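Local atomic coordinates of structure-specific endonuclease subunit SLX4 (Thielavia terrestris, PDB entry 6SEI), a protein that probably acts as the regulatory subunit of the SLX1-SLX4 endonuclease, which cuts branched DNA structures formed during repair and recombination. Residues Glu54-Thr57 with Ala58-Asn61; Lys81-Ser85 with Lys86-Cys90; Asp14-Val17 with Ser18-Tyr22; Pro39-His42 with Glu43-Leu46. All coordinates share one frame; numbering follows the deposited sequence.

Contact 1 of 4, residues Glu54-Thr57 with Ala58-Asn61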
loop_
_atom_site.group_PDB
_atom_site.type_symbol
_atom_site.label_atom_id
_atom_site.label_comp_id
_atom_site.label_asym_id
_atom_site.label_seq_id
_atom_site.Cartn_x
_atom_site.Cartn_y
_atom_site.Cartn_z
ATOM N N GLU B 54 5.195 -7.610 45.407
ATOM C CA GLU B 54 5.933 -7.446 46.655
ATOM C C GLU B 54 5.923 -8.711 47.500
ATOM O O GLU B 54 6.783 -8.867 48.372
ATOM C CB GLU B 54 5.366 -6.271 47.455
ATOM C CG GLU B 54 5.279 -4.968 46.667
ATOM C CD GLU B 54 3.956 -4.814 45.936
ATOM O OE1 GLU B 54 3.201 -5.808 45.848
ATOM O OE2 GLU B 54 3.669 -3.698 45.452
ATOM N N ASP B 55 4.977 -9.619 47.258
ATOM C CA ASP B 55 4.973 -10.904 47.946
ATOM C C ASP B 55 6.047 -11.832 47.393
ATOM O O ASP B 55 6.861 -12.371 48.149
ATOM C CB ASP B 55 3.595 -11.550 47.836
ATOM C CG ASP B 55 2.577 -10.899 48.741
ATOM O OD1 ASP B 55 2.983 -10.093 49.605
ATOM O OD2 ASP B 55 1.373 -11.191 48.591
ATOM N N LEU B 56 6.060 -12.038 46.073
ATOM C CA LEU B 56 7.130 -12.829 45.473
ATOM C C LEU B 56 8.478 -12.140 45.641
ATOM O O LEU B 56 9.498 -12.804 45.863
ATOM C CB LEU B 56 6.840 -13.084 43.993
ATOM C CG LEU B 56 7.937 -13.851 43.248
ATOM C CD1 LEU B 56 8.033 -15.284 43.754
ATOM C CD2 LEU B 56 7.717 -13.818 41.744
ATOM N N THR B 57 8.498 -10.806 45.539
ATOM C CA THR B 57 9.730 -10.052 45.746
ATOM C C THR B 57 10.322 -10.340 47.119
ATOM O O THR B 57 11.516 -10.639 47.244
ATOM C CB THR B 57 9.461 -8.556 45.580
ATOM O OG1 THR B 57 8.712 -8.337 44.381
ATOM C CG2 THR B 57 10.765 -7.776 45.512
ATOM N N ALA B 58 9.498 -10.252 48.165
ATOM C CA ALA B 58 9.983 -10.514 49.515
ATOM C C ALA B 58 10.447 -11.958 49.666
ATOM O O ALA B 58 11.437 -12.230 50.355
ATOM C CB ALA B 58 8.889 -10.195 50.534
ATOM N N TRP B 59 9.749 -12.893 49.016
ATOM C CA TRP B 59 10.093 -14.307 49.142
ATOM C C TRP B 59 11.457 -14.609 48.530
ATOM O O TRP B 59 12.217 -15.420 49.068
ATOM C CB TRP B 59 9.009 -15.161 48.488
ATOM C CG TRP B 59 9.240 -16.636 48.589
ATOM C CD1 TRP B 59 9.015 -17.428 49.675
ATOM C CD2 TRP B 59 9.730 -17.501 47.555
ATOM N NE1 TRP B 59 9.338 -18.735 49.386
ATOM C CE2 TRP B 59 9.780 -18.805 48.091
ATOM C CE3 TRP B 59 10.134 -17.301 46.231
ATOM C CZ2 TRP B 59 10.214 -19.902 47.350
ATOM C CZ3 TRP B 59 10.568 -18.393 45.496
ATOM C CH2 TRP B 59 10.599 -19.677 46.056
ATOM N N LEU B 60 11.780 -13.969 47.404
ATOM C CA LEU B 60 13.060 -14.220 46.750
ATOM C C LEU B 60 14.228 -13.689 47.573
ATOM O O LEU B 60 15.311 -14.286 47.569
ATOM C CB LEU B 60 13.068 -13.595 45.356
ATOM C CG LEU B 60 12.125 -14.196 44.311
ATOM C CD1 LEU B 60 11.803 -13.177 43.231
ATOM C CD2 LEU B 60 12.724 -15.451 43.696
ATOM N N ASN B 61 14.032 -12.582 48.281
ATOM C CA ASN B 61 15.089 -11.974 49.076
ATOM C C ASN B 61 15.163 -12.531 50.491
ATOM O O ASN B 61 16.000 -12.074 51.276
ATOM C CB ASN B 61 14.898 -10.455 49.131
ATOM C CG ASN B 61 14.961 -9.814 47.762
ATOM O OD1 ASN B 61 15.793 -10.180 46.931
ATOM N ND2 ASN B 61 14.078 -8.851 47.518
#

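Contact 2 of 4, residues Lys81-Ser85 with Lys86-Cys90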
loop_
_atom_site.group_PDB
_atom_site.type_symbol
_atom_site.label_atom_id
_atom_site.label_comp_id
_atom_site.label_asym_id
_atom_site.label_seq_id
_atom_site.Cartn_x
_atom_site.Cartn_y
_atom_site.Cartn_z
ATOM N N LYS B 81 9.583 -7.044 35.693
ATOM C CA LYS B 81 10.151 -7.319 34.376
ATOM C C LYS B 81 10.204 -8.817 34.104
ATOM O O LYS B 81 9.837 -9.276 33.017
ATOM C CB LYS B 81 11.553 -6.719 34.270
ATOM C CG LYS B 81 11.601 -5.218 34.055
ATOM C CD LYS B 81 13.046 -4.763 33.864
ATOM C CE LYS B 81 13.124 -3.311 33.412
ATOM N NZ LYS B 81 14.522 -2.903 33.085
ATOM N N TRP B 82 10.655 -9.595 35.094
ATOM C CA TRP B 82 10.791 -11.039 34.917
ATOM C C TRP B 82 9.447 -11.685 34.613
ATOM O O TRP B 82 9.333 -12.500 33.691
ATOM C CB TRP B 82 11.413 -11.665 36.167
ATOM C CG TRP B 82 11.614 -13.153 36.061
ATOM C CD1 TRP B 82 12.700 -13.800 35.537
ATOM C CD2 TRP B 82 10.702 -14.180 36.483
ATOM N NE1 TRP B 82 12.519 -15.163 35.608
ATOM C CE2 TRP B 82 11.302 -15.421 36.183
ATOM C CE3 TRP B 82 9.439 -14.169 37.084
ATOM C CZ2 TRP B 82 10.683 -16.635 36.466
ATOM C CZ3 TRP B 82 8.826 -15.376 37.363
ATOM C CH2 TRP B 82 9.450 -16.592 37.056
ATOM N N CYS B 83 8.413 -11.327 35.378
ATOM C CA CYS B 83 7.093 -11.912 35.164
ATOM C C CYS B 83 6.579 -11.606 33.765
ATOM O O CYS B 83 6.083 -12.495 33.063
ATOM C CB CYS B 83 6.109 -11.388 36.209
ATOM S SG CYS B 83 6.376 -12.007 37.877
ATOM N N GLU B 84 6.692 -10.345 33.344
ATOM C CA GLU B 84 6.203 -9.964 32.025
ATOM C C GLU B 84 6.976 -10.676 30.926
ATOM O O GLU B 84 6.401 -11.056 29.900
ATOM C CB GLU B 84 6.290 -8.453 31.859
ATOM C CG GLU B 84 5.515 -7.701 32.913
ATOM C CD GLU B 84 5.244 -6.275 32.513
ATOM O OE1 GLU B 84 6.072 -5.703 31.769
ATOM O OE2 GLU B 84 4.201 -5.729 32.936
ATOM N N SER B 85 8.280 -10.875 31.122
ATOM C CA SER B 85 9.045 -11.659 30.164
ATOM C C SER B 85 8.596 -13.115 30.123
ATOM O O SER B 85 8.795 -13.779 29.101
ATOM C CB SER B 85 10.543 -11.566 30.481
ATOM O OG SER B 85 10.916 -12.440 31.530
ATOM N N LYS B 86 7.966 -13.614 31.191
ATOM C CA LYS B 86 7.556 -15.011 31.291
ATOM C C LYS B 86 6.073 -15.232 31.021
ATOM O O LYS B 86 5.594 -16.358 31.195
ATOM C CB LYS B 86 7.886 -15.568 32.682
ATOM C CG LYS B 86 9.355 -15.580 33.041
ATOM C CD LYS B 86 10.152 -16.444 32.095
ATOM C CE LYS B 86 11.576 -16.590 32.581
ATOM N NZ LYS B 86 12.521 -16.736 31.442
ATOM N N SER B 87 5.339 -14.195 30.617
ATOM C CA SER B 87 3.880 -14.198 30.499
ATOM C C SER B 87 3.185 -14.442 31.831
ATOM O O SER B 87 1.969 -14.675 31.859
ATOM C CB SER B 87 3.386 -15.219 29.463
ATOM O OG SER B 87 3.198 -14.605 28.201
ATOM N N VAL B 88 3.922 -14.389 32.936
ATOM C CA VAL B 88 3.339 -14.556 34.260
ATOM C C VAL B 88 2.623 -13.265 34.639
ATOM O O VAL B 88 3.236 -12.193 34.703
ATOM C CB VAL B 88 4.408 -14.933 35.294
ATOM C CG1 VAL B 88 3.796 -15.035 36.678
ATOM C CG2 VAL B 88 5.068 -16.249 34.908
ATOM N N CYS B 89 1.318 -13.368 34.869
ATOM C CA CYS B 89 0.486 -12.220 35.196
ATOM C C CYS B 89 0.733 -11.771 36.629
ATOM O O CYS B 89 0.655 -12.578 37.563
ATOM C CB CYS B 89 -0.982 -12.597 34.995
ATOM S SG CYS B 89 -2.215 -11.447 35.619
ATOM N N CYS B 90 1.004 -10.477 36.805
ATOM C CA CYS B 90 1.344 -9.932 38.111
ATOM C C CYS B 90 0.614 -8.615 38.348
ATOM O O CYS B 90 -0.029 -8.060 37.454
ATOM C CB CYS B 90 2.859 -9.734 38.253
ATOM S SG CYS B 90 3.619 -8.877 36.865
#

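Contact 3 of 4, residues Asp14-Val17 with Ser18-Tyr22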
loop_
_atom_site.group_PDB
_atom_site.type_symbol
_atom_site.label_atom_id
_atom_site.label_comp_id
_atom_site.label_asym_id
_atom_site.label_seq_id
_atom_site.Cartn_x
_atom_site.Cartn_y
_atom_site.Cartn_z
ATOM N N ASP B 14 22.836 -8.413 29.372
ATOM C CA ASP B 14 23.234 -9.768 29.734
ATOM C C ASP B 14 23.136 -10.023 31.231
ATOM O O ASP B 14 22.779 -11.132 31.646
ATOM C CB ASP B 14 24.658 -10.045 29.250
ATOM C CG ASP B 14 24.753 -10.130 27.741
ATOM O OD1 ASP B 14 23.716 -10.393 27.095
ATOM O OD2 ASP B 14 25.863 -9.936 27.203
ATOM N N GLN B 15 23.454 -9.023 32.058
ATOM C CA GLN B 15 23.301 -9.194 33.498
ATOM C C GLN B 15 21.834 -9.302 33.891
ATOM O O GLN B 15 21.503 -9.996 34.859
ATOM C CB GLN B 15 23.970 -8.042 34.247
ATOM C CG GLN B 15 25.264 -8.426 34.953
ATOM C CD GLN B 15 26.168 -9.289 34.090
ATOM O OE1 GLN B 15 26.587 -8.880 33.006
ATOM N NE2 GLN B 15 26.477 -10.489 34.570
ATOM N N GLN B 16 20.947 -8.624 33.158
ATOM C CA GLN B 16 19.518 -8.794 33.386
ATOM C C GLN B 16 19.045 -10.166 32.924
ATOM O O GLN B 16 18.047 -10.683 33.438
ATOM C CB GLN B 16 18.738 -7.690 32.674
ATOM C CG GLN B 16 17.302 -7.542 33.142
ATOM C CD GLN B 16 16.349 -7.241 32.005
ATOM O OE1 GLN B 16 16.186 -8.046 31.090
ATOM N NE2 GLN B 16 15.708 -6.080 32.060
ATOM N N VAL B 17 19.744 -10.768 31.960
ATOM C CA VAL B 17 19.435 -12.138 31.564
ATOM C C VAL B 17 19.925 -13.117 32.624
ATOM O O VAL B 17 19.236 -14.090 32.955
ATOM C CB VAL B 17 20.042 -12.442 30.182
ATOM C CG1 VAL B 17 20.085 -13.942 29.933
ATOM C CG2 VAL B 17 19.249 -11.743 29.092
ATOM N N SER B 18 21.114 -12.872 33.180
ATOM C CA SER B 18 21.641 -13.756 34.215
ATOM C C SER B 18 20.862 -13.611 35.516
ATOM O O SER B 18 20.664 -14.594 36.240
ATOM C CB SER B 18 23.126 -13.473 34.442
ATOM O OG SER B 18 23.721 -14.494 35.225
ATOM N N LEU B 19 20.417 -12.393 35.836
ATOM C CA LEU B 19 19.578 -12.206 37.015
ATOM C C LEU B 19 18.275 -12.984 36.885
ATOM O O LEU B 19 17.808 -13.600 37.851
ATOM C CB LEU B 19 19.289 -10.723 37.231
ATOM C CG LEU B 19 18.294 -10.427 38.357
ATOM C CD1 LEU B 19 18.933 -10.670 39.710
ATOM C CD2 LEU B 19 17.752 -9.009 38.262
ATOM N N PHE B 20 17.678 -12.972 35.693
ATOM C CA PHE B 20 16.412 -13.665 35.490
ATOM C C PHE B 20 16.584 -15.177 35.560
ATOM O O PHE B 20 15.636 -15.890 35.905
ATOM C CB PHE B 20 15.799 -13.251 34.150
ATOM C CG PHE B 20 15.187 -11.871 34.154
ATOM C CD1 PHE B 20 15.396 -10.999 35.214
ATOM C CD2 PHE B 20 14.403 -11.446 33.095
ATOM C CE1 PHE B 20 14.836 -9.733 35.215
ATOM C CE2 PHE B 20 13.839 -10.181 33.091
ATOM C CZ PHE B 20 14.056 -9.325 34.154
ATOM N N ARG B 21 17.778 -15.682 35.239
ATOM C CA ARG B 21 18.036 -17.112 35.381
ATOM C C ARG B 21 18.089 -17.515 36.849
ATOM O O ARG B 21 17.660 -18.617 37.211
ATOM C CB ARG B 21 19.340 -17.489 34.677
ATOM C CG ARG B 21 19.203 -17.705 33.180
ATOM C CD ARG B 21 20.414 -18.438 32.617
ATOM N NE ARG B 21 21.306 -17.550 31.873
ATOM C CZ ARG B 21 21.417 -17.537 30.547
ATOM N NH1 ARG B 21 22.255 -16.694 29.955
ATOM N NH2 ARG B 21 20.686 -18.366 29.813
ATOM N N TYR B 22 18.611 -16.632 37.708
ATOM C CA TYR B 22 18.621 -16.902 39.142
ATOM C C TYR B 22 17.212 -16.876 39.719
ATOM O O TYR B 22 16.886 -17.674 40.604
ATOM C CB TYR B 22 19.507 -15.890 39.865
ATOM C CG TYR B 22 20.986 -16.194 39.809
ATOM C CD1 TYR B 22 21.498 -17.357 40.368
ATOM C CD2 TYR B 22 21.870 -15.313 39.204
ATOM C CE1 TYR B 22 22.853 -17.635 40.319
ATOM C CE2 TYR B 22 23.224 -15.581 39.150
ATOM C CZ TYR B 22 23.711 -16.741 39.709
ATOM O OH TYR B 22 25.059 -17.006 39.654
#

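Contact 4 of 4, residues Pro39-His42 with Glu43-Leu46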
loop_
_atom_site.group_PDB
_atom_site.type_symbol
_atom_site.label_atom_id
_atom_site.label_comp_id
_atom_site.label_asym_id
_atom_site.label_seq_id
_atom_site.Cartn_x
_atom_site.Cartn_y
_atom_site.Cartn_z
ATOM N N PRO B 39 -0.327 -23.571 47.379
ATOM C CA PRO B 39 0.659 -23.878 46.341
ATOM C C PRO B 39 1.900 -23.013 46.467
ATOM O O PRO B 39 1.862 -21.897 46.992
ATOM C CB PRO B 39 -0.093 -23.573 45.043
ATOM C CG PRO B 39 -1.040 -22.490 45.430
ATOM C CD PRO B 39 -1.458 -22.787 46.848
ATOM N N SER B 40 3.015 -23.547 45.975
ATOM C CA SER B 40 4.240 -22.775 45.892
ATOM C C SER B 40 4.087 -21.666 44.855
ATOM O O SER B 40 3.153 -21.658 44.048
ATOM C CB SER B 40 5.419 -23.677 45.533
ATOM O OG SER B 40 5.386 -24.031 44.161
ATOM N N TRP B 41 5.027 -20.717 44.878
ATOM C CA TRP B 41 4.987 -19.626 43.910
ATOM C C TRP B 41 5.017 -20.157 42.485
ATOM O O TRP B 41 4.342 -19.618 41.600
ATOM C CB TRP B 41 6.146 -18.658 44.148
ATOM C CG TRP B 41 5.915 -17.724 45.295
ATOM C CD1 TRP B 41 6.624 -17.666 46.461
ATOM C CD2 TRP B 41 4.898 -16.717 45.391
ATOM N NE1 TRP B 41 6.114 -16.683 47.276
ATOM C CE2 TRP B 41 5.053 -16.087 46.643
ATOM C CE3 TRP B 41 3.874 -16.286 44.542
ATOM C CZ2 TRP B 41 4.222 -15.055 47.064
ATOM C CZ3 TRP B 41 3.053 -15.260 44.960
ATOM C CH2 TRP B 41 3.231 -14.656 46.210
ATOM N N HIS B 42 5.785 -21.224 42.247
ATOM C CA HIS B 42 5.820 -21.835 40.924
ATOM C C HIS B 42 4.458 -22.395 40.541
ATOM O O HIS B 42 4.011 -22.239 39.399
ATOM C CB HIS B 42 6.885 -22.932 40.890
ATOM C CG HIS B 42 7.089 -23.544 39.538
ATOM N ND1 HIS B 42 7.631 -24.800 39.367
ATOM C CD2 HIS B 42 6.832 -23.074 38.294
ATOM C CE1 HIS B 42 7.695 -25.079 38.077
ATOM N NE2 HIS B 42 7.218 -24.048 37.405
ATOM N N GLU B 43 3.778 -23.044 41.486
ATOM C CA GLU B 43 2.476 -23.625 41.180
ATOM C C GLU B 43 1.401 -22.554 41.053
ATOM O O GLU B 43 0.405 -22.756 40.347
ATOM C CB GLU B 43 2.103 -24.655 42.246
ATOM C CG GLU B 43 3.000 -25.883 42.225
ATOM C CD GLU B 43 2.868 -26.736 43.471
ATOM O OE1 GLU B 43 2.857 -26.165 44.582
ATOM O OE2 GLU B 43 2.785 -27.979 43.339
ATOM N N LYS B 44 1.580 -21.413 41.721
ATOM C CA LYS B 44 0.662 -20.299 41.510
ATOM C C LYS B 44 0.755 -19.785 40.078
ATOM O O LYS B 44 -0.267 -19.502 39.442
ATOM C CB LYS B 44 0.950 -19.179 42.512
ATOM C CG LYS B 44 0.544 -19.516 43.940
ATOM C CD LYS B 44 0.746 -18.339 44.879
ATOM C CE LYS B 44 -0.193 -17.194 44.539
ATOM N NZ LYS B 44 -1.617 -17.613 44.624
ATOM N N MET B 45 1.975 -19.679 39.546
ATOM C CA MET B 45 2.145 -19.212 38.175
ATOM C C MET B 45 1.569 -20.206 37.177
ATOM O O MET B 45 0.886 -19.810 36.226
ATOM C CB MET B 45 3.624 -18.959 37.893
ATOM C CG MET B 45 4.235 -17.930 38.821
ATOM S SD MET B 45 6.028 -17.832 38.731
ATOM C CE MET B 45 6.369 -16.823 40.171
ATOM N N LEU B 46 1.822 -21.501 37.381
ATOM C CA LEU B 46 1.292 -22.511 36.469
ATOM C C LEU B 46 -0.231 -22.495 36.430
ATOM O O LEU B 46 -0.825 -22.822 35.398
ATOM C CB LEU B 46 1.794 -23.898 36.868
ATOM C CG LEU B 46 3.296 -24.127 36.707
ATOM C CD1 LEU B 46 3.679 -25.515 37.192
ATOM C CD2 LEU B 46 3.705 -23.928 35.259
#

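Contact 1 of 4, residues Glu54-Thr57 with Ala58-Asn61
L56 and L60 sit one turn apart on helix 53-67 of the helical Slx4-family domain, in the C-terminal part of the longer protein, and L60 is read most clearly from its CB outward. Its CB lies 3.7 Å from the carbonyl oxygen L56 O, and its CG approaches the same oxygen. With CG anti to the carbonyl carbon and beside the backbone N (chi1 -67°), the side chain leans back along the helix, and L60 CD1 comes to rest 3.9 Å from L56 CG. Side chains of I23 and A26 on helix 12-29 and of V79 on helix 76-85 also pack on L60, which is buried. L56 in turn branches toward W59, its CD1 lying 3.8 Å from W59 CE3. A different first torsion takes it there: L56 CG is anti to the backbone N (chi1 177°).

The backbone beneath is regular helix. L60 N donates to L56 O at 3.0 Å, and W59 N to D55 O at 3.1 Å. N61 N reaches T57 O only weakly. N61 ND2 is also near that oxygen, but at an angle too poor for a hydrogen bond; the amide is instead held through OD1, which accepts from V74 N. T57 OG1 is satisfied by L53 O. The chemistry is therefore divided by helix face: L56 and L60 present hydrocarbon to the neighbouring helices, whereas the charged D55 forms a salt bridge with R93, near the end of the ordered chain, so interior packing here probably depends on burial more than on directed polar bonds.

Contact 2 of 4, residues Lys81-Ser85 with Lys86-Cys90
A Schellman motif ends helix 76-85: the chain turns back so that V88 N donates to C83 O at 2.9 Å, with the companion bond from S87 N to E84 O long and weak at 3.4 Å. The turn is made at S87, the C-prime residue, whose phi of 62° is positive. C83 O takes a second bond, from K86 N at 2.9 Å, and the two donors reach it from opposite faces of its carbonyl plane. One residue earlier, W82 O accepts from S85 OG at 2.7 Å, and K86 N adds a weak bond to it.

The side chain of K86 folds across W82. Its first torsion (chi1 -62°, CG anti to the carbonyl carbon) puts K86 CG over the indole face, 3.8 Å from the centroid of the W82 six-membered ring and 15° off the normal, a CH-pi contact. The bend at chi2 then directs CD, and through it CE, which lies 3.5 Å from W82 NE1; that nitrogen is hydrogen-bonded to T24 OG1, and K86 NZ bonds to the backbone of a chain of another protein. The returning chain meets C83 through V88 in the loop and C90 at the start of strand 90-91: C83 CB lies 3.6 Å from C90 SG and also touches V88 CB. E84 and S87 likewise find hydrogen-bonding partners on the other chain, so this helix end belongs to the protein-protein interface. The apolar pairing of C83 with V88 joins the C3 and C-double-prime positions, the classical signature of a Schellman C-cap.

Contact 3 of 4, residues Asp14-Val17 with Ser18-Tyr22
Q15 O receives the shortest polar bond here, from L19 N at 2.8 Å. S18 N to D14 O, at 2.9 Å, continues the same helical series, followed by F20 N to Q16 O and R21 N to V17 O.

Two side-chain pairs lie over this backbone, both four residues apart. The Q16 amide is stacked on the F20 ring, the planes only 6° apart; Q16 CG makes a CH-pi contact 4.2 Å from the F20 ring centroid, and Q16 OE1 lies 3.8 Å from F20 CE2. The bend at chi2 (-141°) carries CD over the ring, and chi3 (63°) turns the amide nearly parallel to it. On another side, V17 CG1 sits over one face of the R21 guanidinium, 3.5 Å from R21 NH1, toward the rim of the group. F20 also meets W82 edge-to-face and packs on K81 and S85 of helix 76-85.

With an alanine in place of F20, the Q16 amide would probably lose the surface it stacks on and be freer to turn, and W82 would lose this edge-to-face partner. The pairs follow the i to i+4 spacing typical of an alpha-helix surface, here on helix 12-29.

Contact 4 of 4, residues Pro39-His42 with Glu43-Leu46
E43 and S40 make the tight part of this contact. E43 OE1 accepts from S40 N at 3.0 Å, using its anti lone pair, in a bond of 165°; in return E43 N donates to S40 OG at 3.3 Å. OE1 also accepts from A33 N, so two backbone groups grip one oxygen of a buried carboxylate. K44 N to S40 O, at 2.8 Å, closes the first turn.

This reciprocal pair is a capping box, with S40 as N-cap of helix 41-46. A lysine at E43 would take away the acceptor and probably leave S40 N and A33 N without their mate.

Away from the box the side chains meet mainly through hydrocarbon, and P39, W41, H42 and K44 are partly exposed. P39 CG lies 3.7 Å from K44 CG, between the two positions that a hydrophobic staple would join. K44 then runs alongside W41, its CD 3.8 Å from W41 CE3, and bends at chi3 (66°) as its NZ goes on to a salt bridge with D49. A chain of another protein packs on P39, K44 and L46. The buried L46 makes a CH-pi contact, its CD1 over the H42 ring face, 4.1 Å from the centroid and 21° off the normal. W41 CB and CE of the buried M45 are further apart, at 4.4 Å.

Contacts 1 and 4 interlock, their centres about 13 Å apart: L56 CD1 lies 3.6 Å from W41 CG, and L56 CD2 packs on M45 CE. M45 also ties contact 4 to contact 2, its CG 3.6 Å from V88 CG1. Contact 2 reaches contact 3 through K81 CB and F20 CZ, again 3.6 Å apart. Contacts 3 and 4 do not touch: their centres are about 21 Å apart, on opposite sides of the chain's centre, and contact 2 touches both. None of the four holds a metal: the calcium ion, bound by D66 and D71, is about 12 Å from the N61 side chain, and a zinc ion about 10 Å from that of E43.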